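Local structure of YcaO (Methanopyrus kandleri, 6CIB) at residues A[185-190]-A[299-304]; A[238-243]-A[304-309]. The protein binds ATP-type nucleotides and magnesium and, as a YcaO-family enzyme, probably uses ATP to turn peptide backbone amides into thioamides. One frame throughout, in Å; residues are numbered along the deposited sequence.

Contact 1. Residues A[185-190]-A[299-304]; sequences EVHGEL and VEIDDL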
ATOM      1  N   GLU A 185     -10.150  11.631 -15.711  1.00 41.01           N
ATOM      2  CA  GLU A 185      -9.845  13.011 -16.103  1.00 42.90           C
ATOM      3  C   GLU A 185      -9.817  13.903 -14.860  1.00 41.47           C
ATOM      4  O   GLU A 185     -10.746  13.875 -14.053  1.00 40.52           O
ATOM      5  CB  GLU A 185     -10.886  13.511 -17.114  1.00 46.41           C
ATOM      6  CG  GLU A 185     -10.337  14.362 -18.256  1.00 54.03           C
ATOM      7  CD  GLU A 185     -10.085  13.574 -19.541  1.00 58.66           C
ATOM      8  OE1 GLU A 185     -10.884  12.668 -19.873  1.00 62.60           O
ATOM      9  OE2 GLU A 185      -9.091  13.871 -20.242  1.00 59.10           O
ATOM     10  N   VAL A 186      -8.733  14.666 -14.706  1.00 41.00           N
ATOM     11  CA  VAL A 186      -8.497  15.532 -13.532  1.00 40.39           C
ATOM     12  C   VAL A 186      -8.241  16.978 -13.963  1.00 40.65           C
ATOM     13  O   VAL A 186      -7.958  17.234 -15.135  1.00 40.35           O
ATOM     14  CB  VAL A 186      -7.314  15.035 -12.647  1.00 39.75           C
ATOM     15  CG1 VAL A 186      -7.649  13.715 -11.966  1.00 39.19           C
ATOM     16  CG2 VAL A 186      -6.023  14.915 -13.453  1.00 39.11           C
ATOM     17  N   HIS A 187      -8.330  17.906 -13.010  1.00 42.64           N
ATOM     18  CA  HIS A 187      -8.172  19.350 -13.260  1.00 44.34           C
ATOM     19  C   HIS A 187      -7.262  20.002 -12.220  1.00 44.02           C
ATOM     20  O   HIS A 187      -6.798  19.332 -11.285  1.00 44.11           O
ATOM     21  CB  HIS A 187      -9.542  20.043 -13.260  1.00 48.34           C
ATOM     22  CG  HIS A 187     -10.566  19.342 -14.092  1.00 54.41           C
ATOM     23  ND1 HIS A 187     -11.547  18.544 -13.544  1.00 57.48           N
ATOM     24  CD2 HIS A 187     -10.737  19.282 -15.435  1.00 58.74           C
ATOM     25  CE1 HIS A 187     -12.290  18.037 -14.512  1.00 60.79           C
ATOM     26  NE2 HIS A 187     -11.821  18.470 -15.670  1.00 61.90           N
ATOM     27  N   GLY A 188      -7.009  21.301 -12.402  1.00 42.20           N
ATOM     28  CA  GLY A 188      -6.264  22.126 -11.446  1.00 42.62           C
ATOM     29  C   GLY A 188      -4.906  21.563 -11.064  1.00 41.90           C
ATOM     30  O   GLY A 188      -4.125  21.174 -11.932  1.00 40.73           O
ATOM     31  N   GLU A 189      -4.655  21.488  -9.759  1.00 42.22           N
ATOM     32  CA  GLU A 189      -3.350  21.080  -9.220  1.00 42.01           C
ATOM     33  C   GLU A 189      -2.956  19.628  -9.535  1.00 38.58           C
ATOM     34  O   GLU A 189      -1.779  19.342  -9.783  1.00 36.66           O
ATOM     35  CB  GLU A 189      -3.288  21.345  -7.715  1.00 45.46           C
ATOM     36  CG  GLU A 189      -3.093  22.818  -7.362  1.00 51.34           C
ATOM     37  CD  GLU A 189      -2.972  23.070  -5.867  1.00 55.25           C
ATOM     38  OE1 GLU A 189      -2.729  22.110  -5.103  1.00 60.58           O
ATOM     39  OE2 GLU A 189      -3.119  24.239  -5.447  1.00 61.07           O
ATOM     40  N   LEU A 190      -3.930  18.724  -9.540  1.00 36.40           N
ATOM     41  CA  LEU A 190      -3.651  17.321  -9.876  1.00 36.17           C
ATOM     42  C   LEU A 190      -3.274  17.151 -11.339  1.00 36.48           C
ATOM     43  O   LEU A 190      -2.338  16.412 -11.655  1.00 35.01           O
ATOM     44  CB  LEU A 190      -4.808  16.396  -9.482  1.00 34.48           C
ATOM     45  CG  LEU A 190      -4.962  16.130  -7.979  1.00 34.33           C
ATOM     46  CD1 LEU A 190      -6.321  15.520  -7.702  1.00 33.41           C
ATOM     47  CD2 LEU A 190      -3.852  15.239  -7.432  1.00 33.26           C
ATOM     48  N   VAL A 299     -13.927   8.811 -17.181  1.00 47.08           N
ATOM     49  CA  VAL A 299     -14.601   9.264 -15.956  1.00 44.96           C
ATOM     50  C   VAL A 299     -14.057  10.635 -15.552  1.00 46.20           C
ATOM     51  O   VAL A 299     -12.842  10.850 -15.559  1.00 46.10           O
ATOM     52  CB  VAL A 299     -14.449   8.249 -14.787  1.00 44.42           C
ATOM     53  CG1 VAL A 299     -15.235   8.687 -13.558  1.00 43.88           C
ATOM     54  CG2 VAL A 299     -14.913   6.863 -15.201  1.00 45.72           C
ATOM     55  N   GLU A 300     -14.965  11.552 -15.221  1.00 47.21           N
ATOM     56  CA  GLU A 300     -14.619  12.877 -14.717  1.00 49.09           C
ATOM     57  C   GLU A 300     -14.518  12.815 -13.200  1.00 47.11           C
ATOM     58  O   GLU A 300     -15.428  12.294 -12.547  1.00 46.81           O
ATOM     59  CB  GLU A 300     -15.691  13.893 -15.123  1.00 54.66           C
ATOM     60  CG  GLU A 300     -15.160  15.295 -15.364  1.00 62.61           C
ATOM     61  CD  GLU A 300     -14.369  15.407 -16.658  1.00 70.08           C
ATOM     62  OE1 GLU A 300     -13.212  15.879 -16.605  1.00 74.68           O
ATOM     63  OE2 GLU A 300     -14.895  15.016 -17.726  1.00 74.34           O
ATOM     64  N   ILE A 301     -13.424  13.342 -12.638  1.00 42.93           N
ATOM     65  CA  ILE A 301     -13.187  13.244 -11.187  1.00 41.36           C
ATOM     66  C   ILE A 301     -14.298  13.878 -10.331  1.00 41.73           C
ATOM     67  O   ILE A 301     -14.672  13.328  -9.291  1.00 38.03           O
ATOM     68  CB  ILE A 301     -11.760  13.694 -10.748  1.00 39.54           C
ATOM     69  CG1 ILE A 301     -11.515  13.309  -9.274  1.00 37.99           C
ATOM     70  CG2 ILE A 301     -11.514  15.181 -11.022  1.00 38.67           C
ATOM     71  CD1 ILE A 301     -10.061  13.194  -8.863  1.00 37.21           C
ATOM     72  N   ASP A 302     -14.841  15.003 -10.804  1.00 45.76           N
ATOM     73  CA  ASP A 302     -15.902  15.741 -10.101  1.00 50.69           C
ATOM     74  C   ASP A 302     -17.228  14.979 -10.019  1.00 50.06           C
ATOM     75  O   ASP A 302     -18.058  15.284  -9.164  1.00 53.19           O
ATOM     76  CB  ASP A 302     -16.121  17.119 -10.737  1.00 55.45           C
ATOM     77  CG  ASP A 302     -14.821  17.827 -11.045  1.00 61.64           C
ATOM     78  OD1 ASP A 302     -14.172  17.458 -12.057  1.00 65.35           O
ATOM     79  OD2 ASP A 302     -14.451  18.739 -10.275  1.00 62.52           O
ATOM     80  N   ASP A 303     -17.415  13.996 -10.903  1.00 48.17           N
ATOM     81  CA  ASP A 303     -18.605  13.144 -10.902  1.00 50.01           C
ATOM     82  C   ASP A 303     -18.601  12.113  -9.770  1.00 49.96           C
ATOM     83  O   ASP A 303     -19.648  11.561  -9.436  1.00 49.27           O
ATOM     84  CB  ASP A 303     -18.770  12.430 -12.254  1.00 51.77           C
ATOM     85  CG  ASP A 303     -19.167  13.376 -13.393  1.00 52.53           C
ATOM     86  OD1 ASP A 303     -19.661  14.500 -13.144  1.00 53.53           O
ATOM     87  OD2 ASP A 303     -18.990  12.978 -14.561  1.00 52.99           O
ATOM     88  N   LEU A 304     -17.430  11.852  -9.192  1.00 48.23           N
ATOM     89  CA  LEU A 304     -17.300  10.867  -8.123  1.00 48.91           C
ATOM     90  C   LEU A 304     -17.814  11.409  -6.787  1.00 49.86           C
ATOM     91  O   LEU A 304     -17.324  12.425  -6.295  1.00 52.92           O
ATOM     92  CB  LEU A 304     -15.850  10.358  -8.010  1.00 47.28           C
ATOM     93  CG  LEU A 304     -15.195   9.736  -9.254  1.00 46.07           C
ATOM     94  CD1 LEU A 304     -13.735   9.405  -8.988  1.00 44.71           C
ATOM     95  CD2 LEU A 304     -15.942   8.500  -9.744  1.00 45.49           C
TER
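Glu185 N donates to Val299 O at 2.8 Å. The bond belongs to a two-stranded parallel sheet, strand 183-185 beside strand 298-300, with Glu185 and Glu300 as a bridge pair. The return bond runs from Ile301 N to Glu185 O at 3.1 Å. After these two bonds segment 299-304 leaves the sheet in a short 3-10 turn, Ile301 to Asp303, while 185-190 runs on toward helix 188-198.

Both glutamates of the bridge pair lie on one face of the sheet. The bend of Glu300 at chi2 (73°) swings its carboxylate back over the neighbouring strand, where OE1 packs 3.4 Å from Glu185 CB. The carboxylate of Glu185 turns elsewhere, its OE1 bonded to Thr298 OG1, so the two acids do not meet charge to charge.

His187 presents the edge of its imidazole between two acids. His187 NE2 lies 3.1 Å from Glu300 OE1, the ring and that carboxylate only 19° from coplanar, and His187 ND1 lies 3.2 Å from Asp302 OD1. Two carboxylates so close would be expected to favour the protonated, positively charged ring.

Ile301 makes the apolar part, against Val186. Its CG1 branch, anti to the backbone N (chi1 -169°), carries CD1 to within 4.0 Å of Val186 CG1, while CG2 of the same isoleucine rests 3.9 Å from Val186 CA.

Contact 2. Residues A[238-243]-A[304-309]; sequences SPDPEM and LDRVIT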
ATOM      1  N   SER A 238      -8.289   5.692  -1.675  1.00 27.86           N
ATOM      2  CA  SER A 238      -8.828   6.590  -0.653  1.00 27.93           C
ATOM      3  C   SER A 238     -10.336   6.780  -0.823  1.00 28.65           C
ATOM      4  O   SER A 238     -10.836   6.691  -1.950  1.00 29.51           O
ATOM      5  CB  SER A 238      -8.156   7.951  -0.750  1.00 27.80           C
ATOM      6  OG  SER A 238      -8.639   8.822   0.255  1.00 28.47           O
ATOM      7  N   PRO A 239     -11.062   7.044   0.287  1.00 28.99           N
ATOM      8  CA  PRO A 239     -12.429   7.585   0.191  1.00 30.79           C
ATOM      9  C   PRO A 239     -12.476   8.944  -0.521  1.00 32.53           C
ATOM     10  O   PRO A 239     -13.508   9.316  -1.072  1.00 33.85           O
ATOM     11  CB  PRO A 239     -12.861   7.734   1.659  1.00 30.16           C
ATOM     12  CG  PRO A 239     -11.589   7.725   2.442  1.00 31.07           C
ATOM     13  CD  PRO A 239     -10.706   6.766   1.692  1.00 29.68           C
ATOM     14  N   ASP A 240     -11.355   9.664  -0.501  1.00 32.24           N
ATOM     15  CA  ASP A 240     -11.207  10.899  -1.234  1.00 31.91           C
ATOM     16  C   ASP A 240     -10.515  10.599  -2.572  1.00 31.44           C
ATOM     17  O   ASP A 240      -9.323  10.293  -2.591  1.00 28.64           O
ATOM     18  CB  ASP A 240     -10.408  11.904  -0.384  1.00 34.09           C
ATOM     19  CG  ASP A 240     -10.149  13.228  -1.097  1.00 35.48           C
ATOM     20  OD1 ASP A 240     -10.506  13.395  -2.287  1.00 36.60           O
ATOM     21  OD2 ASP A 240      -9.569  14.119  -0.441  1.00 37.39           O
ATOM     22  N   PRO A 241     -11.256  10.715  -3.700  1.00 32.75           N
ATOM     23  CA  PRO A 241     -10.664  10.390  -5.010  1.00 31.98           C
ATOM     24  C   PRO A 241      -9.438  11.243  -5.379  1.00 32.57           C
ATOM     25  O   PRO A 241      -8.547  10.760  -6.083  1.00 31.69           O
ATOM     26  CB  PRO A 241     -11.821  10.614  -5.991  1.00 32.34           C
ATOM     27  CG  PRO A 241     -12.760  11.545  -5.290  1.00 32.62           C
ATOM     28  CD  PRO A 241     -12.649  11.198  -3.832  1.00 32.72           C
ATOM     29  N   GLU A 242      -9.394  12.483  -4.889  1.00 32.87           N
ATOM     30  CA  GLU A 242      -8.241  13.372  -5.080  1.00 34.40           C
ATOM     31  C   GLU A 242      -6.962  12.828  -4.431  1.00 31.05           C
ATOM     32  O   GLU A 242      -5.892  12.963  -5.001  1.00 29.94           O
ATOM     33  CB  GLU A 242      -8.525  14.779  -4.543  1.00 37.16           C
ATOM     34  CG  GLU A 242      -9.444  15.631  -5.409  1.00 42.71           C
ATOM     35  CD  GLU A 242      -9.772  16.961  -4.752  1.00 45.67           C
ATOM     36  OE1 GLU A 242      -8.907  17.863  -4.731  1.00 48.59           O
ATOM     37  OE2 GLU A 242     -10.895  17.105  -4.235  1.00 50.08           O
HETATM   38  N   MSE A 243      -7.092  12.226  -3.247  1.00 30.66           N
HETATM   39  CA  MSE A 243      -5.972  11.588  -2.538  1.00 30.13           C
HETATM   40  C   MSE A 243      -5.516  10.362  -3.281  1.00 29.07           C
HETATM   41  O   MSE A 243      -4.314  10.122  -3.393  1.00 28.96           O
HETATM   42  CB  MSE A 243      -6.371  11.222  -1.106  1.00 31.02           C
HETATM   43  CG  MSE A 243      -5.189  10.629  -0.332  1.00 30.30           C
HETATM   44 SE   MSE A 243      -5.755   9.871   1.392  1.00 32.56          SE
HETATM   45  CE  MSE A 243      -5.957  11.640   2.215  1.00 30.18           C
ATOM     46  N   LEU A 304     -17.430  11.852  -9.192  1.00 48.23           N
ATOM     47  CA  LEU A 304     -17.300  10.867  -8.123  1.00 48.91           C
ATOM     48  C   LEU A 304     -17.814  11.409  -6.787  1.00 49.86           C
ATOM     49  O   LEU A 304     -17.324  12.425  -6.295  1.00 52.92           O
ATOM     50  CB  LEU A 304     -15.850  10.358  -8.010  1.00 47.28           C
ATOM     51  CG  LEU A 304     -15.195   9.736  -9.254  1.00 46.07           C
ATOM     52  CD1 LEU A 304     -13.735   9.405  -8.988  1.00 44.71           C
ATOM     53  CD2 LEU A 304     -15.942   8.500  -9.744  1.00 45.49           C
ATOM     54  N   ASP A 305     -18.818  10.732  -6.226  1.00 51.87           N
ATOM     55  CA  ASP A 305     -19.403  11.085  -4.923  1.00 53.51           C
ATOM     56  C   ASP A 305     -18.401  10.888  -3.794  1.00 50.66           C
ATOM     57  O   ASP A 305     -17.662   9.907  -3.789  1.00 47.30           O
ATOM     58  CB  ASP A 305     -20.633  10.214  -4.620  1.00 57.70           C
ATOM     59  CG  ASP A 305     -21.765  10.401  -5.621  1.00 63.45           C
ATOM     60  OD1 ASP A 305     -22.171  11.564  -5.876  1.00 65.24           O
ATOM     61  OD2 ASP A 305     -22.260   9.371  -6.138  1.00 64.75           O
ATOM     62  N   ARG A 306     -18.376  11.825  -2.849  1.00 51.39           N
ATOM     63  CA  ARG A 306     -17.689  11.609  -1.576  1.00 51.83           C
ATOM     64  C   ARG A 306     -18.661  10.930  -0.624  1.00 49.03           C
ATOM     65  O   ARG A 306     -19.513  11.587  -0.025  1.00 49.00           O
ATOM     66  CB  ARG A 306     -17.155  12.918  -0.985  1.00 54.07           C
ATOM     67  CG  ARG A 306     -15.823  13.357  -1.575  1.00 61.61           C
ATOM     68  CD  ARG A 306     -14.886  13.945  -0.526  1.00 63.59           C
ATOM     69  NE  ARG A 306     -14.307  12.919   0.347  1.00 66.45           N
ATOM     70  CZ  ARG A 306     -13.497  13.161   1.380  1.00 70.09           C
ATOM     71  NH1 ARG A 306     -13.149  14.405   1.697  1.00 70.80           N
ATOM     72  NH2 ARG A 306     -13.031  12.150   2.108  1.00 68.93           N
ATOM     73  N   VAL A 307     -18.543   9.606  -0.520  1.00 47.41           N
ATOM     74  CA  VAL A 307     -19.443   8.790   0.308  1.00 46.33           C
ATOM     75  C   VAL A 307     -18.998   8.882   1.768  1.00 46.04           C
ATOM     76  O   VAL A 307     -19.811   9.132   2.657  1.00 46.22           O
ATOM     77  CB  VAL A 307     -19.500   7.308  -0.166  1.00 46.96           C
ATOM     78  CG1 VAL A 307     -20.504   6.504   0.651  1.00 47.32           C
ATOM     79  CG2 VAL A 307     -19.841   7.208  -1.648  1.00 46.81           C
ATOM     80  N   ILE A 308     -17.699   8.686   1.988  1.00 45.56           N
ATOM     81  CA  ILE A 308     -17.079   8.736   3.309  1.00 45.84           C
ATOM     82  C   ILE A 308     -16.328  10.067   3.440  1.00 47.62           C
ATOM     83  O   ILE A 308     -15.265  10.269   2.833  1.00 46.16           O
ATOM     84  CB  ILE A 308     -16.152   7.509   3.544  1.00 45.34           C
ATOM     85  CG1 ILE A 308     -16.949   6.203   3.416  1.00 45.09           C
ATOM     86  CG2 ILE A 308     -15.473   7.589   4.907  1.00 45.07           C
ATOM     87  CD1 ILE A 308     -16.135   4.979   3.039  1.00 45.33           C
ATOM     88  N   THR A 309     -16.920  10.989   4.194  1.00 52.44           N
ATOM     89  CA  THR A 309     -16.301  12.285   4.465  1.00 56.73           C
ATOM     90  C   THR A 309     -15.549  12.174   5.776  1.00 60.88           C
ATOM     91  O   THR A 309     -15.948  11.440   6.688  1.00 63.12           O
ATOM     92  CB  THR A 309     -17.312  13.456   4.526  1.00 57.35           C
ATOM     93  OG1 THR A 309     -18.317  13.177   5.508  1.00 58.22           O
ATOM     94  CG2 THR A 309     -17.966  13.692   3.170  1.00 55.73           C
TER
HETATM   95  O   HOH W   1     -16.043   8.096  -0.449  1.00 25.84           O
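Pro239, Arg306 and Pro241 carry most of this contact, in which the loop after strand 298-300 runs past the start of helix 241-260. Asp240 is the N-cap of that helix: its OD1 accepts from Glu242 N at 3.0 Å, the donor standing above the carboxylate plane. Just before it, Ser238 OG takes the N-H of Asp240 in an ST turn.

Pro239 sets its ring carbon CB against Ile308 CB at 3.8 Å. Beside this apolar patch a water joins the two backbones, donating to Pro239 O (2.9 Å) and accepting from Ile308 N. At the other end, Pro241 CB meets Leu304 CD1 at 3.8 Å, and Tyr217 touches both of these side chains.

Arg306 fills the middle. Bends at chi2 and chi3 (74°) fold its chain back over the cap, where the guanidinium lies with one face on Asp240 CB, 3.6 Å from Arg306 NH2, and the other on Thr309 CA. It is stacked on the Asp240 carboxylate, their planes 24° apart; Arg306 NH1 lies 4.2 Å from Asp240 OD2. Replacing Arg306 with an alanine would probably uncover the flank of Asp240 and deprive its carboxylate of a nearby positive charge.

Between Arg306 and Asp240 the attraction is probably only electrostatic, without a salt bridge: no N-H points at OD2, OD1 already serves the helix, and the buried Arg306 NE has no polar partner. The rest is apolar packing and a water bridge.

Overall arrangement
The second segments of contacts 1 and 2, 299-304 and 304-309, are continuous through Leu304, so the 3-10 turn that follows the small parallel sheet of contact 1 leads into the loop of contact 2. Their centres are about 12 Å apart, and the first turn of helix 241-260, part of contact 2, packs on contact 1, with Ile301 CD1 4.0 Å from Pro241 O and Leu190 CD1 3.7 Å from Glu242 O. Contact 1 sits at the surface, away from the nucleotide. Contact 2 is nearer: the side chain of Pro239 is about 13 Å from the bound ADP and about 9 Å from that of Gln160, which binds ADP, so it lies near the pocket without lining it.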